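Local coordinates for protein cryptochrome DASH (Arabidopsis thaliana, PDB 2J4D) that repairs cyclobutane pyrimidine dimers in single-stranded DNA, binds DNA without sequence specificity, carries FAD and a folate antenna, and may act as a blue-light photoreceptor, at residues A141-C146 with D151-V156; L155-L160 with T167-I172. All blocks are in the same frame, centred on the assembly; numbering follows the deposited sequence.

Contact 1: residues A141-C146 with D151-V156; sequences AHKETC and DVERLV. With MHF (5,10-methenyl-6,7,8-trihydrofolic acid), chain D.
The flat carboxylate of Glu153 meets Lys143 and Glu144 with one oxygen each. OE1 offers its syn lone pair to Lys143 NZ, and this salt bridge is 2.8 Å from NZ to OE1. OE2 takes the backbone N of Glu144, which lies nearly in line with the C-O bond. That hydrogen bond spans 2.9 Å from Glu144 N to Glu153 OE2 and is fairly straight, at 162°. A second flat group, the guanidinium of Arg154, stays on the helix. Leu155 CG lies over one of its faces, toward the rim. At its edge, NE and NH2 both grip OD1 of Asp151.

Beyond CG the Glu153 chain is extended (chi2 173°), which carries its carboxylate from the helix to the loop. Lys143 comes across it at about a right angle. Its chain bends at chi2 and chi4, and NZ also bonds Glu144 O, 2.9 Å away. Arg47 forms a further salt bridge with Glu153 OE2, while the carboxylate of Glu144 pairs with Arg333. Farther along, Cys146 CB lies 3.6 Å from O4 of the methenyl-folate.

Two basic side chains and a peptide N-H thus gather round one buried carboxylate. They probably stabilise its negative charge, and they tie helix 147-161 to the segment after strand 138-142, which runs on to Cys146 of the folate pocket.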
loop_
_atom_site.group_PDB
_atom_site.type_symbol
_atom_site.label_atom_id
_atom_site.label_comp_id
_atom_site.label_asym_id
_atom_site.label_seq_id
_atom_site.Cartn_x
_atom_site.Cartn_y
_atom_site.Cartn_z
ATOM N N ALA A 141 11.629 -3.541 -14.846
ATOM C CA ALA A 141 10.939 -3.568 -13.567
ATOM C C ALA A 141 10.898 -2.155 -13.017
ATOM O O ALA A 141 11.639 -1.280 -13.467
ATOM C CB ALA A 141 11.659 -4.485 -12.588
ATOM N N HIS A 142 10.017 -1.930 -12.053
ATOM C CA HIS A 142 9.928 -0.623 -11.431
ATOM C C HIS A 142 10.987 -0.533 -10.355
ATOM O O HIS A 142 11.287 -1.516 -9.681
ATOM C CB HIS A 142 8.544 -0.412 -10.825
ATOM C CG HIS A 142 7.529 0.037 -11.824
ATOM N ND1 HIS A 142 7.590 1.268 -12.441
ATOM C CD2 HIS A 142 6.439 -0.584 -12.330
ATOM C CE1 HIS A 142 6.579 1.387 -13.284
ATOM N NE2 HIS A 142 5.864 0.277 -13.236
ATOM N N LYS A 143 11.552 0.658 -10.206
ATOM C CA LYS A 143 12.583 0.918 -9.214
ATOM C C LYS A 143 11.957 1.010 -7.831
ATOM O O LYS A 143 10.907 1.634 -7.663
ATOM C CB LYS A 143 13.268 2.249 -9.531
ATOM C CG LYS A 143 14.420 2.620 -8.590
ATOM C CD LYS A 143 15.699 1.871 -8.971
ATOM C CE LYS A 143 16.833 2.165 -7.997
ATOM N NZ LYS A 143 16.575 1.533 -6.670
ATOM N N GLU A 144 12.578 0.377 -6.844
ATOM C CA GLU A 144 12.070 0.471 -5.481
ATOM C C GLU A 144 13.048 1.339 -4.688
ATOM O O GLU A 144 14.109 1.713 -5.200
ATOM C CB GLU A 144 11.913 -0.915 -4.860
ATOM C CG GLU A 144 10.684 -1.649 -5.372
ATOM C CD GLU A 144 9.373 -1.054 -4.852
ATOM O OE1 GLU A 144 9.405 0.025 -4.222
ATOM O OE2 GLU A 144 8.306 -1.669 -5.075
ATOM N N THR A 145 12.713 1.658 -3.444
ATOM C CA THR A 145 13.575 2.546 -2.672
ATOM C C THR A 145 14.265 2.038 -1.408
ATOM O O THR A 145 15.357 2.503 -1.082
ATOM C CB THR A 145 12.805 3.827 -2.271
ATOM O OG1 THR A 145 11.671 3.468 -1.470
ATOM C CG2 THR A 145 12.325 4.582 -3.503
ATOM N N CYS A 146 13.650 1.108 -0.685
ATOM C CA CYS A 146 14.254 0.646 0.563
ATOM C C CYS A 146 15.268 -0.486 0.455
ATOM O O CYS A 146 15.282 -1.246 -0.512
ATOM C CB CYS A 146 13.151 0.274 1.559
ATOM S SG CYS A 146 12.076 1.694 1.926
ATOM N N ASP A 151 18.375 -4.364 -2.546
ATOM C CA ASP A 151 19.359 -5.430 -2.466
ATOM C C ASP A 151 18.971 -6.506 -3.486
ATOM O O ASP A 151 19.822 -7.079 -4.157
ATOM C CB ASP A 151 19.402 -6.023 -1.061
ATOM C CG ASP A 151 20.594 -6.949 -0.864
ATOM O OD1 ASP A 151 21.732 -6.526 -1.167
ATOM O OD2 ASP A 151 20.396 -8.092 -0.405
ATOM N N VAL A 152 17.678 -6.776 -3.609
ATOM C CA VAL A 152 17.231 -7.762 -4.580
ATOM C C VAL A 152 17.544 -7.264 -5.996
ATOM O O VAL A 152 17.920 -8.051 -6.861
ATOM C CB VAL A 152 15.725 -8.063 -4.429
ATOM C CG1 VAL A 152 15.261 -8.998 -5.554
ATOM C CG2 VAL A 152 15.479 -8.713 -3.068
ATOM N N GLU A 153 17.411 -5.959 -6.233
ATOM C CA GLU A 153 17.736 -5.395 -7.547
ATOM C C GLU A 153 19.210 -5.678 -7.846
ATOM O O GLU A 153 19.575 -6.069 -8.962
ATOM C CB GLU A 153 17.488 -3.882 -7.566
ATOM C CG GLU A 153 16.030 -3.517 -7.382
ATOM C CD GLU A 153 15.789 -2.022 -7.221
ATOM O OE1 GLU A 153 16.773 -1.250 -7.119
ATOM O OE2 GLU A 153 14.601 -1.622 -7.193
ATOM N N ARG A 154 20.053 -5.468 -6.840
ATOM C CA ARG A 154 21.483 -5.712 -6.983
ATOM C C ARG A 154 21.746 -7.187 -7.302
ATOM O O ARG A 154 22.503 -7.506 -8.215
ATOM C CB ARG A 154 22.212 -5.345 -5.687
ATOM C CG ARG A 154 23.693 -5.765 -5.656
ATOM C CD ARG A 154 24.322 -5.480 -4.287
ATOM N NE ARG A 154 23.822 -6.375 -3.242
ATOM C CZ ARG A 154 24.277 -7.604 -3.020
ATOM N NH1 ARG A 154 25.253 -8.098 -3.768
ATOM N NH2 ARG A 154 23.750 -8.345 -2.052
ATOM N N LEU A 155 21.115 -8.085 -6.550
ATOM C CA LEU A 155 21.332 -9.512 -6.768
ATOM C C LEU A 155 20.849 -9.962 -8.146
ATOM O O LEU A 155 21.484 -10.805 -8.792
ATOM C CB LEU A 155 20.663 -10.313 -5.652
ATOM C CG LEU A 155 21.371 -10.072 -4.307
ATOM C CD1 LEU A 155 20.490 -10.519 -3.175
ATOM C CD2 LEU A 155 22.714 -10.815 -4.269
ATOM N N VAL A 156 19.740 -9.395 -8.607
ATOM C CA VAL A 156 19.230 -9.743 -9.931
ATOM C C VAL A 156 20.178 -9.201 -11.004
ATOM O O VAL A 156 20.507 -9.888 -11.975
ATOM C CB VAL A 156 17.809 -9.153 -10.159
ATOM C CG1 VAL A 156 17.416 -9.253 -11.630
ATOM C CG2 VAL A 156 16.800 -9.912 -9.309
HETATM N N1 MHF D . 10.113 -3.637 4.503
HETATM C C2 MHF D . 10.444 -3.424 3.184
HETATM N NA2 MHF D . 9.475 -3.540 2.231
HETATM N N3 MHF D . 11.697 -3.106 2.818
HETATM C C4 MHF D . 12.702 -3.005 3.741
HETATM O O4 MHF D . 13.853 -2.722 3.384
HETATM C C4A MHF D . 12.404 -3.238 5.116
HETATM N N5 MHF D . 13.372 -3.203 6.151
HETATM C C6 MHF D . 13.105 -3.789 7.510
HETATM C C7 MHF D . 11.699 -3.302 7.928
HETATM N N8 MHF D . 10.770 -3.757 6.842
HETATM C C8A MHF D . 11.080 -3.547 5.490
HETATM C C9 MHF D . 14.277 -3.325 8.420
HETATM N N10 MHF D . 15.023 -2.392 7.540
HETATM C C11 MHF D . 14.794 -2.852 6.163
HETATM C C12 MHF D . 19.212 -1.950 8.396
HETATM C C13 MHF D . 18.224 -1.796 9.414
HETATM C C14 MHF D . 16.870 -1.968 9.127
HETATM C C15 MHF D . 16.444 -2.304 7.814
HETATM C C16 MHF D . 17.450 -2.484 6.784
HETATM C C17 MHF D . 18.818 -2.312 7.076
HETATM C C MHF D . 20.640 -1.704 8.735
HETATM O O MHF D . 20.930 -1.373 9.879
HETATM N N MHF D . 21.613 -1.820 7.803
HETATM C CA MHF D . 23.004 -1.542 8.160
HETATM C CB MHF D . 23.957 -2.345 7.276
HETATM C CG MHF D . 23.780 -3.839 7.375
HETATM C CD MHF D . 23.961 -4.344 8.789
HETATM O OE1 MHF D . 25.109 -4.318 9.282
HETATM O OE2 MHF D . 22.953 -4.747 9.414
HETATM C CT MHF D . 23.301 -0.049 7.998
HETATM O O1 MHF D . 22.493 0.652 7.352
HETATM O O2 MHF D . 24.342 0.412 8.511
#

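Contact 2: residues L155-L160 with T167-I172; sequences LVNQGL and TKLELI
Leu160 and Thr167 make the tight end of this contact, with Leu160 CD2 only 3.5 Å from Thr167 CG2. The CB of Leu160 also lies 3.6 Å from Thr167 O. The other methyl, CD1, turns to Leu169 and comes within 3.9 Å of its CB. The two leucine side chains cross at about a right angle. Leu160 thus packs on both Thr167 and Leu169.

Leu169 continues the apolar layer. Its CG stands opposite the backbone N (chi1 175°), and CD2 lies against the helix, beside Val156 and Asn157. The Val156 contact is looser, 4.2 Å from CG1 to Leu169 CD2.

Asn157 marks the wetter side. Its amide oxygen OD1 sits 3.6 Å from Leu169 CB, but it does not bond the strand directly. One water bridges the gap instead. It donates to Asn157 OD1 at 2.6 Å and accepts from the backbone N of Leu169 at 2.8 Å. The water thus satisfies the N-H of Leu169. Lys168 is exposed, and its side chain starts away from the helix.

The helix segment runs roughly antiparallel to the strand, at 153°, with 8.0 Å between the axes. This is the helix-to-second-strand packing of a beta-alpha-beta unit. Val139 of strand 138-142 touches both Leu160 and Leu169. Helix 123-134 packs alongside through Leu127 on Val156 and Ala131 on Leu160, and Thr167 OG1 bonds Ala136 O.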
loop_
_atom_site.group_PDB
_atom_site.type_symbol
_atom_site.label_atom_id
_atom_site.label_comp_id
_atom_site.label_asym_id
_atom_site.label_seq_id
_atom_site.Cartn_x
_atom_site.Cartn_y
_atom_site.Cartn_z
ATOM N N LEU A 155 21.115 -8.085 -6.550
ATOM C CA LEU A 155 21.332 -9.512 -6.768
ATOM C C LEU A 155 20.849 -9.962 -8.146
ATOM O O LEU A 155 21.484 -10.805 -8.792
ATOM C CB LEU A 155 20.663 -10.313 -5.652
ATOM C CG LEU A 155 21.371 -10.072 -4.307
ATOM C CD1 LEU A 155 20.490 -10.519 -3.175
ATOM C CD2 LEU A 155 22.714 -10.815 -4.269
ATOM N N VAL A 156 19.740 -9.395 -8.607
ATOM C CA VAL A 156 19.230 -9.743 -9.931
ATOM C C VAL A 156 20.178 -9.201 -11.004
ATOM O O VAL A 156 20.507 -9.888 -11.975
ATOM C CB VAL A 156 17.809 -9.153 -10.159
ATOM C CG1 VAL A 156 17.416 -9.253 -11.630
ATOM C CG2 VAL A 156 16.800 -9.912 -9.309
ATOM N N ASN A 157 20.623 -7.965 -10.828
ATOM C CA ASN A 157 21.525 -7.358 -11.796
ATOM C C ASN A 157 22.825 -8.174 -11.901
ATOM O O ASN A 157 23.309 -8.442 -13.001
ATOM C CB ASN A 157 21.835 -5.917 -11.387
ATOM C CG ASN A 157 22.437 -5.116 -12.514
ATOM O OD1 ASN A 157 22.012 -5.230 -13.662
ATOM N ND2 ASN A 157 23.421 -4.290 -12.196
ATOM N N GLN A 158 23.378 -8.580 -10.761
ATOM C CA GLN A 158 24.612 -9.366 -10.761
ATOM C C GLN A 158 24.374 -10.777 -11.305
ATOM O O GLN A 158 25.272 -11.392 -11.895
ATOM C CB GLN A 158 25.205 -9.415 -9.347
ATOM C CG GLN A 158 25.645 -8.034 -8.861
ATOM C CD GLN A 158 26.233 -8.021 -7.460
ATOM O OE1 GLN A 158 26.124 -8.995 -6.710
ATOM N NE2 GLN A 158 26.849 -6.900 -7.094
ATOM N N GLY A 159 23.161 -11.284 -11.113
ATOM C CA GLY A 159 22.828 -12.610 -11.608
ATOM C C GLY A 159 22.796 -12.607 -13.127
ATOM O O GLY A 159 23.257 -13.556 -13.775
ATOM N N LEU A 160 22.258 -11.534 -13.697
ATOM C CA LEU A 160 22.178 -11.395 -15.148
ATOM C C LEU A 160 23.564 -11.245 -15.778
ATOM O O LEU A 160 23.820 -11.789 -16.853
ATOM C CB LEU A 160 21.311 -10.187 -15.519
ATOM C CG LEU A 160 19.828 -10.315 -15.155
ATOM C CD1 LEU A 160 19.138 -8.967 -15.317
ATOM C CD2 LEU A 160 19.170 -11.361 -16.043
ATOM N N THR A 167 22.378 -9.425 -21.258
ATOM C CA THR A 167 21.100 -9.131 -20.560
ATOM C C THR A 167 21.210 -8.050 -19.459
ATOM O O THR A 167 21.863 -8.230 -18.432
ATOM C CB THR A 167 20.405 -10.387 -19.940
ATOM O OG1 THR A 167 20.032 -11.315 -20.975
ATOM C CG2 THR A 167 19.098 -9.980 -19.288
ATOM N N LYS A 168 20.560 -6.884 -19.571
ATOM C CA LYS A 168 20.427 -5.729 -18.762
ATOM C C LYS A 168 19.145 -5.563 -17.987
ATOM O O LYS A 168 18.052 -5.762 -18.510
ATOM C CB LYS A 168 20.664 -4.541 -19.695
ATOM C CG LYS A 168 19.899 -4.604 -21.034
ATOM C CD LYS A 168 20.864 -4.527 -22.226
ATOM C CE LYS A 168 20.192 -4.889 -23.560
ATOM N NZ LYS A 168 19.546 -3.740 -24.271
ATOM N N LEU A 169 19.309 -5.194 -16.723
ATOM C CA LEU A 169 18.171 -4.916 -15.867
ATOM C C LEU A 169 17.871 -3.423 -16.028
ATOM O O LEU A 169 18.729 -2.581 -15.768
ATOM C CB LEU A 169 18.489 -5.213 -14.395
ATOM C CG LEU A 169 17.388 -4.842 -13.388
ATOM C CD1 LEU A 169 16.133 -5.658 -13.668
ATOM C CD2 LEU A 169 17.865 -5.100 -11.967
ATOM N N GLU A 170 16.661 -3.104 -16.467
ATOM C CA GLU A 170 16.245 -1.717 -16.669
ATOM C C GLU A 170 15.193 -1.376 -15.624
ATOM O O GLU A 170 14.069 -1.862 -15.721
ATOM C CB GLU A 170 15.612 -1.549 -18.052
ATOM C CG GLU A 170 16.521 -1.844 -19.228
ATOM C CD GLU A 170 17.639 -0.833 -19.360
ATOM O OE1 GLU A 170 17.492 0.289 -18.822
ATOM O OE2 GLU A 170 18.657 -1.157 -20.011
ATOM N N LEU A 171 15.555 -0.547 -14.647
ATOM C CA LEU A 171 14.629 -0.157 -13.578
ATOM C C LEU A 171 13.976 1.174 -13.935
ATOM O O LEU A 171 14.653 2.146 -14.252
ATOM C CB LEU A 171 15.386 -0.068 -12.245
ATOM C CG LEU A 171 16.015 -1.413 -11.835
ATOM C CD1 LEU A 171 16.955 -1.244 -10.669
ATOM C CD2 LEU A 171 14.908 -2.400 -11.492
ATOM N N ILE A 172 12.650 1.210 -13.880
ATOM C CA ILE A 172 11.900 2.399 -14.247
ATOM C C ILE A 172 11.251 3.060 -13.037
ATOM O O ILE A 172 10.634 2.384 -12.216
ATOM C CB ILE A 172 10.781 2.021 -15.239
ATOM C CG1 ILE A 172 11.356 1.159 -16.368
ATOM C CG2 ILE A 172 10.098 3.268 -15.770
ATOM C CD1 ILE A 172 12.492 1.807 -17.120
HETATM O O HOH W 1 22.018 -4.555 -16.190
#

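Contacts 1 and 2 are two halves of one beta-alpha-beta unit: strand 138-142, helix 147-161 and strand 168-172. Their centres are 9 Å apart, and their helix segments overlap at Leu155 and Val156. The backbones of 141-146 and 167-172 join them directly. Ala141 O and Ile172 N, 2.7 Å apart, probably form a hydrogen bond, as do Lys143 N and Ile172 O at 2.8 Å. Glu153 spans the boundary, its OE1 packing 3.6 Å from Leu171 CD1. Contact 1 leads to the folate at Cys146, and its Glu144 side chain is about 12 Å from the bound FAD. Contact 2 lies away from both cofactors, farther from the chain centre.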